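Local atomic coordinates of superoxide dismutase [Mn/Fe] (Aeropyrum pernix, PDB entry 3AK2), a protein that catalyses the dismutation of superoxide to molecular oxygen and hydrogen peroxide at a mononuclear metal centre that accepts either manganese or iron. Residues N37-G42 against F69-A74; G97-D102 against D194-L199; L117-A122 against Y182-W187; W130-F135 against L145-H150. All blocks are in the same frame, centred on the assembly; numbering follows the deposited sequence.

How the interactions relate
Interactions 1, 3 and 4 are buried, whereas interaction 2 is partly buried, with three of its seven touching residues exposed. Interaction 1 joins the two long helices of the alpha-hairpin domain; the others belong to the C-terminal domain, where interaction 4, in the sheet and the turn after it, is nested inside the chain loops closed by interactions 2 and 3. His-150 of interaction 4 packs on Tyr-39 and Phe-71, so the two domains meet near the manganese. Phe-118 and Leu-199 both reach strand 130-135. Chemistry follows place: backbone ladder in the sheet, an asparagine on a glycine turn beside two rings in interaction 1, an aromatic cluster in interaction 3, and a carboxylate gripping two backbone N-H groups in interaction 2.

Interaction 1 (N37-G42 against F69-A74); sequences NTYVKG and FSFNYA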
loop_
_atom_site.group_PDB
_atom_site.type_symbol
_atom_site.label_atom_id
_atom_site.label_comp_id
_atom_site.label_asym_id
_atom_site.label_seq_id
_atom_site.Cartn_x
_atom_site.Cartn_y
_atom_site.Cartn_z
ATOM N N ASN A 37 -1.095 -23.094 -3.633
ATOM C CA ASN A 37 -0.908 -23.480 -5.035
ATOM C C ASN A 37 -1.049 -22.298 -5.992
ATOM O O ASN A 37 -0.279 -22.159 -6.946
ATOM C CB ASN A 37 -1.886 -24.588 -5.432
ATOM C CG ASN A 37 -1.445 -25.337 -6.677
ATOM O OD1 ASN A 37 -0.266 -25.651 -6.844
ATOM N ND2 ASN A 37 -2.394 -25.630 -7.557
ATOM N N THR A 38 -2.029 -21.442 -5.725
ATOM C CA THR A 38 -2.272 -20.269 -6.558
ATOM C C THR A 38 -1.073 -19.318 -6.557
ATOM O O THR A 38 -0.720 -18.764 -7.598
ATOM C CB THR A 38 -3.575 -19.559 -6.137
ATOM O OG1 THR A 38 -4.688 -20.399 -6.463
ATOM C CG2 THR A 38 -3.747 -18.222 -6.844
ATOM N N TYR A 39 -0.438 -19.139 -5.401
ATOM C CA TYR A 39 0.732 -18.258 -5.339
ATOM C C TYR A 39 1.914 -18.842 -6.102
ATOM O O TYR A 39 2.625 -18.123 -6.810
ATOM C CB TYR A 39 1.118 -17.923 -3.896
ATOM C CG TYR A 39 -0.046 -17.459 -3.053
ATOM C CD1 TYR A 39 -0.914 -16.465 -3.505
ATOM C CD2 TYR A 39 -0.277 -18.016 -1.799
ATOM C CE1 TYR A 39 -1.992 -16.051 -2.728
ATOM C CE2 TYR A 39 -1.343 -17.613 -1.022
ATOM C CZ TYR A 39 -2.195 -16.637 -1.485
ATOM O OH TYR A 39 -3.244 -16.241 -0.688
ATOM N N VAL A 40 2.113 -20.150 -5.986
ATOM C CA VAL A 40 3.156 -20.818 -6.757
ATOM C C VAL A 40 2.934 -20.578 -8.251
ATOM O O VAL A 40 3.842 -20.140 -8.960
ATOM C CB VAL A 40 3.205 -22.334 -6.455
ATOM C CG1 VAL A 40 4.212 -23.040 -7.364
ATOM C CG2 VAL A 40 3.544 -22.572 -4.988
ATOM N N LYS A 41 1.718 -20.847 -8.721
ATOM C CA LYS A 41 1.382 -20.633 -10.129
ATOM C C LYS A 41 1.563 -19.172 -10.543
ATOM O O LYS A 41 2.078 -18.894 -11.624
ATOM C CB LYS A 41 -0.056 -21.067 -10.417
ATOM C CG LYS A 41 -0.332 -22.552 -10.219
ATOM C CD LYS A 41 -1.801 -22.892 -10.495
ATOM C CE LYS A 41 -2.788 -22.148 -9.598
ATOM N NZ LYS A 41 -3.175 -22.918 -8.383
ATOM N N GLY A 42 1.133 -18.248 -9.686
ATOM C CA GLY A 42 1.243 -16.823 -9.975
ATOM C C GLY A 42 2.678 -16.349 -10.092
ATOM O O GLY A 42 2.992 -15.504 -10.934
ATOM N N PHE A 69 4.789 -10.650 -9.528
ATOM C CA PHE A 69 5.854 -11.477 -8.980
ATOM C C PHE A 69 6.006 -11.252 -7.478
ATOM O O PHE A 69 6.068 -12.209 -6.713
ATOM C CB PHE A 69 7.195 -11.241 -9.684
ATOM C CG PHE A 69 8.336 -11.956 -9.020
ATOM C CD1 PHE A 69 9.218 -11.269 -8.190
ATOM C CD2 PHE A 69 8.497 -13.331 -9.180
ATOM C CE1 PHE A 69 10.257 -11.943 -7.551
ATOM C CE2 PHE A 69 9.534 -14.004 -8.536
ATOM C CZ PHE A 69 10.408 -13.300 -7.728
ATOM N N SER A 70 6.050 -9.993 -7.059
ATOM C CA SER A 70 6.206 -9.662 -5.653
ATOM C C SER A 70 5.145 -10.342 -4.798
ATOM O O SER A 70 5.463 -11.030 -3.828
ATOM C CB SER A 70 6.131 -8.150 -5.465
ATOM O OG SER A 70 5.991 -7.820 -4.094
ATOM N N PHE A 71 3.876 -10.153 -5.154
ATOM C CA PHE A 71 2.793 -10.697 -4.346
ATOM C C PHE A 71 2.835 -12.218 -4.276
ATOM O O PHE A 71 2.709 -12.805 -3.194
ATOM C CB PHE A 71 1.446 -10.239 -4.897
ATOM C CG PHE A 71 0.261 -10.868 -4.214
ATOM C CD1 PHE A 71 -0.203 -10.376 -2.998
ATOM C CD2 PHE A 71 -0.387 -11.955 -4.786
ATOM C CE1 PHE A 71 -1.305 -10.964 -2.369
ATOM C CE2 PHE A 71 -1.487 -12.548 -4.164
ATOM C CZ PHE A 71 -1.940 -12.052 -2.955
ATOM N N ASN A 72 3.003 -12.857 -5.428
ATOM C CA ASN A 72 2.911 -14.305 -5.483
ATOM C C ASN A 72 4.150 -15.003 -4.952
ATOM O O ASN A 72 4.035 -16.005 -4.233
ATOM C CB ASN A 72 2.548 -14.764 -6.888
ATOM C CG ASN A 72 1.124 -14.424 -7.244
ATOM O OD1 ASN A 72 0.185 -15.053 -6.758
ATOM N ND2 ASN A 72 0.951 -13.408 -8.086
ATOM N N TYR A 73 5.329 -14.469 -5.263
ATOM C CA TYR A 73 6.546 -14.983 -4.651
ATOM C C TYR A 73 6.456 -14.868 -3.128
ATOM O O TYR A 73 6.739 -15.827 -2.402
ATOM C CB TYR A 73 7.795 -14.257 -5.155
ATOM C CG TYR A 73 9.045 -14.731 -4.444
ATOM C CD1 TYR A 73 9.797 -15.792 -4.945
ATOM C CD2 TYR A 73 9.448 -14.140 -3.248
ATOM C CE1 TYR A 73 10.940 -16.240 -4.273
ATOM C CE2 TYR A 73 10.573 -14.586 -2.570
ATOM C CZ TYR A 73 11.315 -15.631 -3.083
ATOM O OH TYR A 73 12.445 -16.042 -2.393
ATOM N N ALA A 74 6.053 -13.699 -2.646
ATOM C CA ALA A 74 5.893 -13.504 -1.216
ATOM C C ALA A 74 4.899 -14.508 -0.627
ATOM O O ALA A 74 5.157 -15.096 0.420
ATOM C CB ALA A 74 5.471 -12.090 -0.921
#
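Asn-72 presses its side chain against the backbone of helix 37-42: its CB lies 3.4 Å from Tyr-39 O and its CG 3.6 Å from Gly-42 CA. With no side chain on Gly-42, the amide can lie directly on that turn, and the CA atoms of Tyr-39 and Asn-72 come within 4.5 Å. Asn-72 OD1 sits at the edge of the Tyr-39 ring, near its plane, 3.7 Å from Tyr-39 CD1. Further along that ring, Tyr-39 CE1 meets Phe-71 CE2 at 3.8 Å, the two ring planes standing 83° apart. Phe-71 reaches it because CG is anti to the backbone N (chi1 174°). No hydrogen bond links the segments; Asn-72 ND2 is instead held by Asp-68 O, one turn back. Tyr-39 also touches the metal ligands His-79 and His-169. The axes of the two segments approach to 7.6 Å at 137°, as in the alpha-hairpin of iron/manganese superoxide dismutases, with His-150, just past strand 141-148, packing edge-to-face on Tyr-39 and also meeting Phe-71, and a second subunit packing on helix 62-82.

Interaction 2 (G97-D102 against D194-L199); sequences GGRVAD and DVEKRL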
loop_
_atom_site.group_PDB
_atom_site.type_symbol
_atom_site.label_atom_id
_atom_site.label_comp_id
_atom_site.label_asym_id
_atom_site.label_seq_id
_atom_site.Cartn_x
_atom_site.Cartn_y
_atom_site.Cartn_z
ATOM N N GLY A 97 12.786 -23.608 24.205
ATOM C CA GLY A 97 14.053 -23.570 24.921
ATOM C C GLY A 97 15.133 -23.025 24.006
ATOM O O GLY A 97 14.842 -22.272 23.068
ATOM N N GLY A 98 16.378 -23.392 24.289
ATOM C CA GLY A 98 17.512 -23.074 23.430
ATOM C C GLY A 98 17.756 -21.602 23.168
ATOM O O GLY A 98 17.493 -20.748 24.023
ATOM N N ARG A 99 18.259 -21.316 21.969
ATOM C CA ARG A 99 18.626 -19.959 21.576
ATOM C C ARG A 99 17.405 -19.055 21.418
ATOM O O ARG A 99 17.475 -17.862 21.722
ATOM C CB ARG A 99 19.463 -19.965 20.291
ATOM C CG ARG A 99 20.750 -20.801 20.354
ATOM C CD ARG A 99 21.785 -20.245 21.340
ATOM N NE ARG A 99 22.317 -18.938 20.947
ATOM C CZ ARG A 99 23.357 -18.755 20.135
ATOM N NH1 ARG A 99 23.760 -17.525 19.847
ATOM N NH2 ARG A 99 23.993 -19.794 19.606
ATOM N N VAL A 100 16.294 -19.627 20.951
ATOM C CA VAL A 100 15.031 -18.890 20.825
ATOM C C VAL A 100 14.589 -18.350 22.187
ATOM O O VAL A 100 14.308 -17.160 22.322
ATOM C CB VAL A 100 13.909 -19.757 20.188
ATOM C CG1 VAL A 100 12.546 -19.092 20.330
ATOM C CG2 VAL A 100 14.203 -20.022 18.725
ATOM N N ALA A 101 14.546 -19.221 23.196
ATOM C CA ALA A 101 14.183 -18.802 24.547
ATOM C C ALA A 101 15.155 -17.762 25.096
ATOM O O ALA A 101 14.743 -16.818 25.763
ATOM C CB ALA A 101 14.103 -19.992 25.481
ATOM N N ASP A 102 16.442 -17.936 24.803
ATOM C CA ASP A 102 17.461 -17.005 25.281
ATOM C C ASP A 102 17.243 -15.595 24.738
ATOM O O ASP A 102 17.249 -14.625 25.493
ATOM C CB ASP A 102 18.867 -17.495 24.940
ATOM C CG ASP A 102 19.942 -16.586 25.500
ATOM O OD1 ASP A 102 19.969 -16.396 26.735
ATOM O OD2 ASP A 102 20.743 -16.053 24.707
ATOM N N ASP A 194 11.338 -26.253 14.790
ATOM C CA ASP A 194 11.552 -25.627 13.490
ATOM C C ASP A 194 12.058 -24.197 13.660
ATOM O O ASP A 194 13.010 -23.789 12.993
ATOM C CB ASP A 194 10.264 -25.646 12.669
ATOM C CG ASP A 194 10.429 -24.996 11.311
ATOM O OD1 ASP A 194 10.943 -25.655 10.384
ATOM O OD2 ASP A 194 10.037 -23.820 11.178
ATOM N N VAL A 195 11.436 -23.451 14.569
ATOM C CA VAL A 195 11.847 -22.070 14.837
ATOM C C VAL A 195 13.303 -22.011 15.309
ATOM O O VAL A 195 14.074 -21.168 14.851
ATOM C CB VAL A 195 10.903 -21.365 15.849
ATOM C CG1 VAL A 195 11.334 -19.920 16.078
ATOM C CG2 VAL A 195 9.463 -21.397 15.350
ATOM N N GLU A 196 13.671 -22.920 16.213
ATOM C CA GLU A 196 15.046 -23.021 16.714
ATOM C C GLU A 196 16.045 -23.293 15.587
ATOM O O GLU A 196 17.105 -22.667 15.518
ATOM C CB GLU A 196 15.136 -24.108 17.794
ATOM C CG GLU A 196 16.509 -24.264 18.456
ATOM C CD GLU A 196 16.848 -23.149 19.437
ATOM O OE1 GLU A 196 15.949 -22.366 19.809
ATOM O OE2 GLU A 196 18.024 -23.061 19.849
ATOM N N LYS A 197 15.696 -24.223 14.702
ATOM C CA LYS A 197 16.549 -24.546 13.563
ATOM C C LYS A 197 16.705 -23.363 12.604
ATOM O O LYS A 197 17.794 -23.126 12.077
ATOM C CB LYS A 197 16.036 -25.786 12.834
ATOM C CG LYS A 197 16.330 -27.078 13.578
ATOM C CD LYS A 197 15.687 -28.273 12.894
ATOM C CE LYS A 197 16.216 -29.589 13.450
ATOM N NZ LYS A 197 16.070 -29.705 14.931
ATOM N N ARG A 198 15.622 -22.611 12.405
ATOM C CA ARG A 198 15.672 -21.396 11.585
ATOM C C ARG A 198 16.562 -20.326 12.210
ATOM O O ARG A 198 17.390 -19.719 11.523
ATOM C CB ARG A 198 14.265 -20.860 11.317
ATOM C CG ARG A 198 13.505 -21.753 10.370
ATOM C CD ARG A 198 12.085 -21.290 10.077
ATOM N NE ARG A 198 11.412 -22.353 9.338
ATOM C CZ ARG A 198 11.503 -22.545 8.026
ATOM N NH1 ARG A 198 12.203 -21.714 7.263
ATOM N NH2 ARG A 198 10.877 -23.575 7.474
ATOM N N LEU A 199 16.417 -20.120 13.516
ATOM C CA LEU A 199 17.270 -19.174 14.223
ATOM C C LEU A 199 18.745 -19.574 14.144
ATOM O O LEU A 199 19.611 -18.724 13.937
ATOM C CB LEU A 199 16.818 -19.017 15.674
ATOM C CG LEU A 199 17.652 -18.058 16.531
ATOM C CD1 LEU A 199 17.719 -16.663 15.926
ATOM C CD2 LEU A 199 17.110 -17.990 17.936
#
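Glu-196 receives the consecutive backbone N-H groups of Arg-99 and Val-100 in the first turn of helix 98-108, a carboxylate from helix 192-205 gripping a neighbouring helix within the C-terminal domain. The axes of the two segments lie 8.7 Å apart, close to perpendicular. Two hydrogen bonds make up the polar part. Arg-99 N reaches the syn lone pair of Glu-196 OE2 at 2.8 Å, with 156° at the hydrogen, while Val-100 N meets Glu-196 OE1 at 3.0 Å and 164°, also on the syn side but 17° out of the carboxylate plane. This two-point grip should restrict rotation of the carboxylate, and the helix end would probably favour its negative charge. A bend at chi2 turns the carboxylate to the amides. Of the Arg-99 side chain, CB and CG make the contact; the guanidinium leads away. The apolar part centres on Val-100 CG2, which packs on Val-195 CG1 and Leu-199 CD2. Behind them, Val-195 and Leu-199 rest on Ile-161 of strand 159-165. The nearest of these apolar pairs is Val-100 CG2 to Leu-199 CD2, at 3.6 Å.

Interaction 3 (L117-A122 against Y182-W187); sequences LFSAAA and YVENWW
Phe-118 and the tandem Trp-186 and Trp-187 form an aromatic cluster between helix 111-123 and segment 182-187, a contact of the C-terminal domain in which the axes of the two segments are 10.1 Å apart. Starting from its CB, which lies in the plane of the Trp-187 indole at that ring's edge, Phe-118 runs outward with CG anti to the backbone N. Its CG still borders Trp-187 CH2, and CD2 comes to 3.5 Å from Trp-187 CZ2, the phenyl plane turned 71° from the six-membered indole ring. One atom on, the partner changes: Phe-118 CE2 lies 3.6 Å from Trp-186 CZ3, and CZ nears Trp-186 CH2. These two rings are almost parallel but slid apart, with centroids separated by 5.6 Å, so they barely overlap. Trp-186 in turn sets CZ3 over the centre of one face of Trp-187, joining the cluster's three members. Phe-118 CE1 and CZ also meet the backbone of strand 129-136, at Leu-133 N and Gly-131 O respectively, and the ring touches Ile-164. Alongside the rings, Val-183 fits CG2 against Ala-122 CB and CG1 near Ser-119. Lys-115 makes a cation-pi contact with Trp-187, and Lys-115 O is also hydrogen-bonded to Ser-119 OG. That hydroxyl oxygen accepts the indole N-H: Trp-187 NE1 to Ser-119 OG is 2.9 Å, bent to 139° at the hydrogen and tilted 18° from the ring plane.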
loop_
_atom_site.group_PDB
_atom_site.type_symbol
_atom_site.label_atom_id
_atom_site.label_comp_id
_atom_site.label_asym_id
_atom_site.label_seq_id
_atom_site.Cartn_x
_atom_site.Cartn_y
_atom_site.Cartn_z
ATOM N N LEU A 117 2.915 -9.778 22.925
ATOM C CA LEU A 117 3.225 -8.812 21.872
ATOM C C LEU A 117 3.006 -9.406 20.485
ATOM O O LEU A 117 2.396 -8.771 19.622
ATOM C CB LEU A 117 4.656 -8.285 22.014
ATOM C CG LEU A 117 5.112 -7.240 20.985
ATOM C CD1 LEU A 117 4.203 -6.018 20.989
ATOM C CD2 LEU A 117 6.551 -6.827 21.229
ATOM N N PHE A 118 3.500 -10.623 20.284
ATOM C CA PHE A 118 3.310 -11.322 19.020
ATOM C C PHE A 118 1.823 -11.525 18.738
ATOM O O PHE A 118 1.367 -11.305 17.614
ATOM C CB PHE A 118 4.064 -12.655 19.018
ATOM C CG PHE A 118 4.087 -13.341 17.676
ATOM C CD1 PHE A 118 5.153 -13.154 16.802
ATOM C CD2 PHE A 118 3.045 -14.178 17.290
ATOM C CE1 PHE A 118 5.175 -13.791 15.561
ATOM C CE2 PHE A 118 3.061 -14.812 16.057
ATOM C CZ PHE A 118 4.126 -14.620 15.193
ATOM N N SER A 119 1.066 -11.931 19.756
ATOM C CA SER A 119 -0.375 -12.113 19.600
ATOM C C SER A 119 -1.074 -10.814 19.228
ATOM O O SER A 119 -1.959 -10.813 18.376
ATOM C CB SER A 119 -1.000 -12.698 20.866
ATOM O OG SER A 119 -0.556 -14.027 21.062
ATOM N N ALA A 120 -0.668 -9.711 19.855
ATOM C CA ALA A 120 -1.242 -8.403 19.544
ATOM C C ALA A 120 -0.908 -7.992 18.114
ATOM O O ALA A 120 -1.771 -7.492 17.388
ATOM C CB ALA A 120 -0.758 -7.350 20.531
ATOM N N ALA A 121 0.339 -8.210 17.708
ATOM C CA ALA A 121 0.742 -7.930 16.327
ATOM C C ALA A 121 -0.116 -8.714 15.331
ATOM O O ALA A 121 -0.606 -8.153 14.351
ATOM C CB ALA A 121 2.214 -8.228 16.126
ATOM N N ALA A 122 -0.314 -10.005 15.591
ATOM C CA ALA A 122 -1.116 -10.851 14.702
ATOM C C ALA A 122 -2.587 -10.437 14.663
ATOM O O ALA A 122 -3.189 -10.336 13.591
ATOM C CB ALA A 122 -0.989 -12.308 15.112
ATOM N N TYR A 182 -8.566 -17.593 17.077
ATOM C CA TYR A 182 -7.652 -18.317 16.197
ATOM C C TYR A 182 -6.196 -18.148 16.619
ATOM O O TYR A 182 -5.468 -19.134 16.744
ATOM C CB TYR A 182 -7.844 -17.885 14.743
ATOM C CG TYR A 182 -6.692 -18.214 13.816
ATOM C CD1 TYR A 182 -6.365 -19.535 13.510
ATOM C CD2 TYR A 182 -5.950 -17.195 13.221
ATOM C CE1 TYR A 182 -5.312 -19.835 12.649
ATOM C CE2 TYR A 182 -4.898 -17.481 12.354
ATOM C CZ TYR A 182 -4.589 -18.803 12.067
ATOM O OH TYR A 182 -3.556 -19.110 11.206
ATOM N N VAL A 183 -5.784 -16.899 16.841
ATOM C CA VAL A 183 -4.403 -16.592 17.216
ATOM C C VAL A 183 -4.037 -17.254 18.545
ATOM O O VAL A 183 -2.957 -17.832 18.680
ATOM C CB VAL A 183 -4.163 -15.063 17.278
ATOM C CG1 VAL A 183 -2.794 -14.734 17.872
ATOM C CG2 VAL A 183 -4.318 -14.439 15.890
ATOM N N GLU A 184 -4.948 -17.181 19.513
ATOM C CA GLU A 184 -4.729 -17.810 20.814
ATOM C C GLU A 184 -4.544 -19.324 20.686
ATOM O O GLU A 184 -3.659 -19.908 21.317
ATOM C CB GLU A 184 -5.878 -17.482 21.774
ATOM C CG GLU A 184 -5.907 -16.027 22.249
ATOM C CD GLU A 184 -4.668 -15.628 23.040
ATOM O OE1 GLU A 184 -4.153 -16.458 23.822
ATOM O OE2 GLU A 184 -4.213 -14.476 22.886
ATOM N N ASN A 185 -5.373 -19.944 19.853
ATOM C CA ASN A 185 -5.309 -21.384 19.628
ATOM C C ASN A 185 -4.082 -21.836 18.838
ATOM O O ASN A 185 -3.560 -22.929 19.059
ATOM C CB ASN A 185 -6.590 -21.875 18.958
ATOM C CG ASN A 185 -7.680 -22.185 19.959
ATOM O OD1 ASN A 185 -7.643 -23.216 20.627
ATOM N ND2 ASN A 185 -8.661 -21.296 20.065
ATOM N N TRP A 186 -3.616 -20.981 17.932
ATOM C CA TRP A 186 -2.466 -21.286 17.079
ATOM C C TRP A 186 -1.197 -21.613 17.873
ATOM O O TRP A 186 -0.389 -22.437 17.444
ATOM C CB TRP A 186 -2.235 -20.128 16.102
ATOM C CG TRP A 186 -0.950 -20.166 15.325
ATOM C CD1 TRP A 186 -0.715 -20.829 14.155
ATOM C CD2 TRP A 186 0.262 -19.479 15.652
ATOM N NE1 TRP A 186 0.576 -20.603 13.737
ATOM C CE2 TRP A 186 1.198 -19.778 14.638
ATOM C CE3 TRP A 186 0.648 -18.640 16.706
ATOM C CZ2 TRP A 186 2.499 -19.266 14.646
ATOM C CZ3 TRP A 186 1.940 -18.132 16.713
ATOM C CH2 TRP A 186 2.848 -18.445 15.686
ATOM N N TRP A 187 -1.038 -20.996 19.043
ATOM C CA TRP A 187 0.120 -21.277 19.894
ATOM C C TRP A 187 0.269 -22.759 20.230
ATOM O O TRP A 187 1.381 -23.241 20.433
ATOM C CB TRP A 187 0.062 -20.452 21.179
ATOM C CG TRP A 187 0.238 -18.996 20.922
ATOM C CD1 TRP A 187 -0.742 -18.047 20.881
ATOM C CD2 TRP A 187 1.465 -18.321 20.634
ATOM N NE1 TRP A 187 -0.199 -16.817 20.593
ATOM C CE2 TRP A 187 1.155 -16.956 20.442
ATOM C CE3 TRP A 187 2.800 -18.735 20.526
ATOM C CZ2 TRP A 187 2.133 -16.002 20.143
ATOM C CZ3 TRP A 187 3.772 -17.784 20.232
ATOM C CH2 TRP A 187 3.431 -16.432 20.047
#

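Interaction 4 (W130-F135 against L145-H150); sequences WGVLAF and LQVEKH. With EDO (1,2-ethanediol), chain F.
The Trp-130 indole and the His-150 imidazole meet rim to rim, neither lying over the other's face, planes 51° apart. At the indole edge, near its plane, are His-150 CD2, 3.0 Å from Trp-130 NE1, and Lys-149 O, 3.2 Å from Trp-130 CD1. Lys-149 O is hydrogen-bonded to Trp-167 NE1, and the Trp-167 ring stacks on His-150; Tyr-39 approaches that imidazole edge-to-face. Trp-130 is directed there by CG anti to the carbonyl carbon (chi1 -57°).

The backbones pair as an antiparallel ladder. Trp-130 and Val-147 form a hydrogen-bonded pair: Trp-130 N to Val-147 O is 2.7 Å, and Val-147 N returns to Trp-130 O at 3.0 Å. Val-132 and Leu-145 form another, Val-132 N to Leu-145 O at 2.9 Å, with Gly-131 and Gln-146 the non-hydrogen-bonded pair between. On the face bearing Trp-130, Val-132 CG2 touches Val-147 CG2, while Val-132 CG1 meets Leu-145 CD2.

Past the strand end, a 1,2-ethanediol, probably from the crystallisation liquor, is hydrogen-bonded through O2 to Glu-148 OE2 at 2.8 Å and also to Glu-148 OE2 of a third subunit, while Lys-149 NZ forms salt bridges with Glu-126 and Glu-148 of that subunit. The pairing is a beta hairpin in the antiparallel sheet of iron/manganese superoxide dismutases, placing the side chain of Trp-130 about 5 Å from the manganese, edge-to-face with the metal ligand His-79.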
loop_
_atom_site.group_PDB
_atom_site.type_symbol
_atom_site.label_atom_id
_atom_site.label_comp_id
_atom_site.label_asym_id
_atom_site.label_seq_id
_atom_site.Cartn_x
_atom_site.Cartn_y
_atom_site.Cartn_z
ATOM N N TRP A 130 0.111 -11.079 7.978
ATOM C CA TRP A 130 0.917 -12.001 8.770
ATOM C C TRP A 130 1.456 -11.319 10.007
ATOM O O TRP A 130 1.783 -10.136 9.975
ATOM C CB TRP A 130 2.128 -12.478 7.956
ATOM C CG TRP A 130 1.776 -13.125 6.669
ATOM C CD1 TRP A 130 1.447 -12.501 5.499
ATOM C CD2 TRP A 130 1.730 -14.533 6.400
ATOM N NE1 TRP A 130 1.179 -13.432 4.527
ATOM C CE2 TRP A 130 1.347 -14.688 5.051
ATOM C CE3 TRP A 130 1.970 -15.679 7.174
ATOM C CZ2 TRP A 130 1.196 -15.940 4.456
ATOM C CZ3 TRP A 130 1.826 -16.923 6.579
ATOM C CH2 TRP A 130 1.435 -17.042 5.236
ATOM N N GLY A 131 1.561 -12.083 11.093
ATOM C CA GLY A 131 2.419 -11.712 12.217
ATOM C C GLY A 131 3.760 -12.393 12.021
ATOM O O GLY A 131 3.810 -13.573 11.676
ATOM N N VAL A 132 4.846 -11.648 12.217
ATOM C CA VAL A 132 6.181 -12.148 11.886
ATOM C C VAL A 132 7.188 -11.928 13.009
ATOM O O VAL A 132 7.343 -10.812 13.506
ATOM C CB VAL A 132 6.719 -11.493 10.576
ATOM C CG1 VAL A 132 8.138 -11.972 10.256
ATOM C CG2 VAL A 132 5.780 -11.766 9.395
ATOM N N LEU A 133 7.851 -13.012 13.406
ATOM C CA LEU A 133 9.051 -12.929 14.222
ATOM C C LEU A 133 10.238 -13.133 13.293
ATOM O O LEU A 133 10.345 -14.170 12.629
ATOM C CB LEU A 133 9.045 -14.000 15.321
ATOM C CG LEU A 133 10.307 -14.099 16.187
ATOM C CD1 LEU A 133 10.486 -12.852 17.034
ATOM C CD2 LEU A 133 10.256 -15.336 17.074
ATOM N N ALA A 134 11.126 -12.145 13.256
ATOM C CA ALA A 134 12.242 -12.157 12.330
ATOM C C ALA A 134 13.573 -11.992 13.043
ATOM O O ALA A 134 13.636 -11.443 14.145
ATOM C CB ALA A 134 12.071 -11.063 11.273
ATOM N N PHE A 135 14.620 -12.486 12.394
ATOM C CA PHE A 135 15.993 -12.254 12.807
ATOM C C PHE A 135 16.562 -11.084 12.011
ATOM O O PHE A 135 16.545 -11.090 10.780
ATOM C CB PHE A 135 16.833 -13.512 12.576
ATOM C CG PHE A 135 18.249 -13.405 13.067
ATOM C CD1 PHE A 135 18.552 -13.660 14.398
ATOM C CD2 PHE A 135 19.284 -13.071 12.197
ATOM C CE1 PHE A 135 19.864 -13.582 14.859
ATOM C CE2 PHE A 135 20.596 -12.989 12.652
ATOM C CZ PHE A 135 20.881 -13.249 13.984
ATOM N N LEU A 145 7.228 -7.841 13.579
ATOM C CA LEU A 145 6.516 -6.899 12.712
ATOM C C LEU A 145 5.268 -7.536 12.104
ATOM O O LEU A 145 5.046 -8.747 12.233
ATOM C CB LEU A 145 7.435 -6.332 11.614
ATOM C CG LEU A 145 7.832 -7.222 10.428
ATOM C CD1 LEU A 145 8.275 -6.368 9.249
ATOM C CD2 LEU A 145 8.904 -8.247 10.785
ATOM N N GLN A 146 4.450 -6.702 11.461
ATOM C CA GLN A 146 3.327 -7.167 10.658
ATOM C C GLN A 146 3.662 -7.078 9.182
ATOM O O GLN A 146 4.447 -6.213 8.752
ATOM C CB GLN A 146 2.100 -6.295 10.877
ATOM C CG GLN A 146 1.539 -6.309 12.276
ATOM C CD GLN A 146 0.412 -5.316 12.440
ATOM O OE1 GLN A 146 0.329 -4.323 11.715
ATOM N NE2 GLN A 146 -0.465 -5.572 13.405
ATOM N N VAL A 147 3.033 -7.950 8.408
ATOM C CA VAL A 147 3.043 -7.839 6.957
ATOM C C VAL A 147 1.589 -7.813 6.491
ATOM O O VAL A 147 0.780 -8.627 6.946
ATOM C CB VAL A 147 3.821 -9.011 6.307
ATOM C CG1 VAL A 147 3.678 -8.999 4.790
ATOM C CG2 VAL A 147 5.295 -8.973 6.712
ATOM N N GLU A 148 1.250 -6.865 5.620
ATOM C CA GLU A 148 -0.077 -6.813 4.998
ATOM C C GLU A 148 -0.009 -7.490 3.631
ATOM O O GLU A 148 1.044 -7.484 2.987
ATOM C CB GLU A 148 -0.575 -5.368 4.898
ATOM C CG GLU A 148 -0.955 -4.788 6.260
ATOM C CD GLU A 148 -1.451 -3.352 6.213
ATOM O OE1 GLU A 148 -1.386 -2.688 7.269
ATOM O OE2 GLU A 148 -1.901 -2.884 5.137
ATOM N N LYS A 149 -1.121 -8.076 3.186
ATOM C CA LYS A 149 -1.091 -9.011 2.057
ATOM C C LYS A 149 0.059 -9.991 2.302
ATOM O O LYS A 149 0.122 -10.583 3.376
ATOM C CB LYS A 149 -0.977 -8.288 0.704
ATOM C CG LYS A 149 -2.205 -7.438 0.351
ATOM C CD LYS A 149 -2.321 -7.134 -1.148
ATOM C CE LYS A 149 -1.232 -6.219 -1.662
ATOM N NZ LYS A 149 -1.558 -5.868 -3.072
ATOM N N HIS A 150 0.963 -10.146 1.335
ATOM C CA HIS A 150 2.191 -10.915 1.545
ATOM C C HIS A 150 3.430 -10.057 1.446
ATOM O O HIS A 150 4.528 -10.508 1.779
ATOM C CB HIS A 150 2.304 -12.017 0.503
ATOM C CG HIS A 150 1.168 -12.972 0.533
ATOM N ND1 HIS A 150 0.453 -13.331 -0.589
ATOM C CD2 HIS A 150 0.613 -13.639 1.568
ATOM C CE1 HIS A 150 -0.496 -14.184 -0.241
ATOM N NE2 HIS A 150 -0.420 -14.384 1.062
HETATM C C1 EDO F . -3.463 -3.346 0.645
HETATM O O1 EDO F . -3.837 -4.467 -0.162
HETATM C C2 EDO F . -2.436 -3.791 1.677
HETATM O O2 EDO F . -3.113 -4.097 2.900
#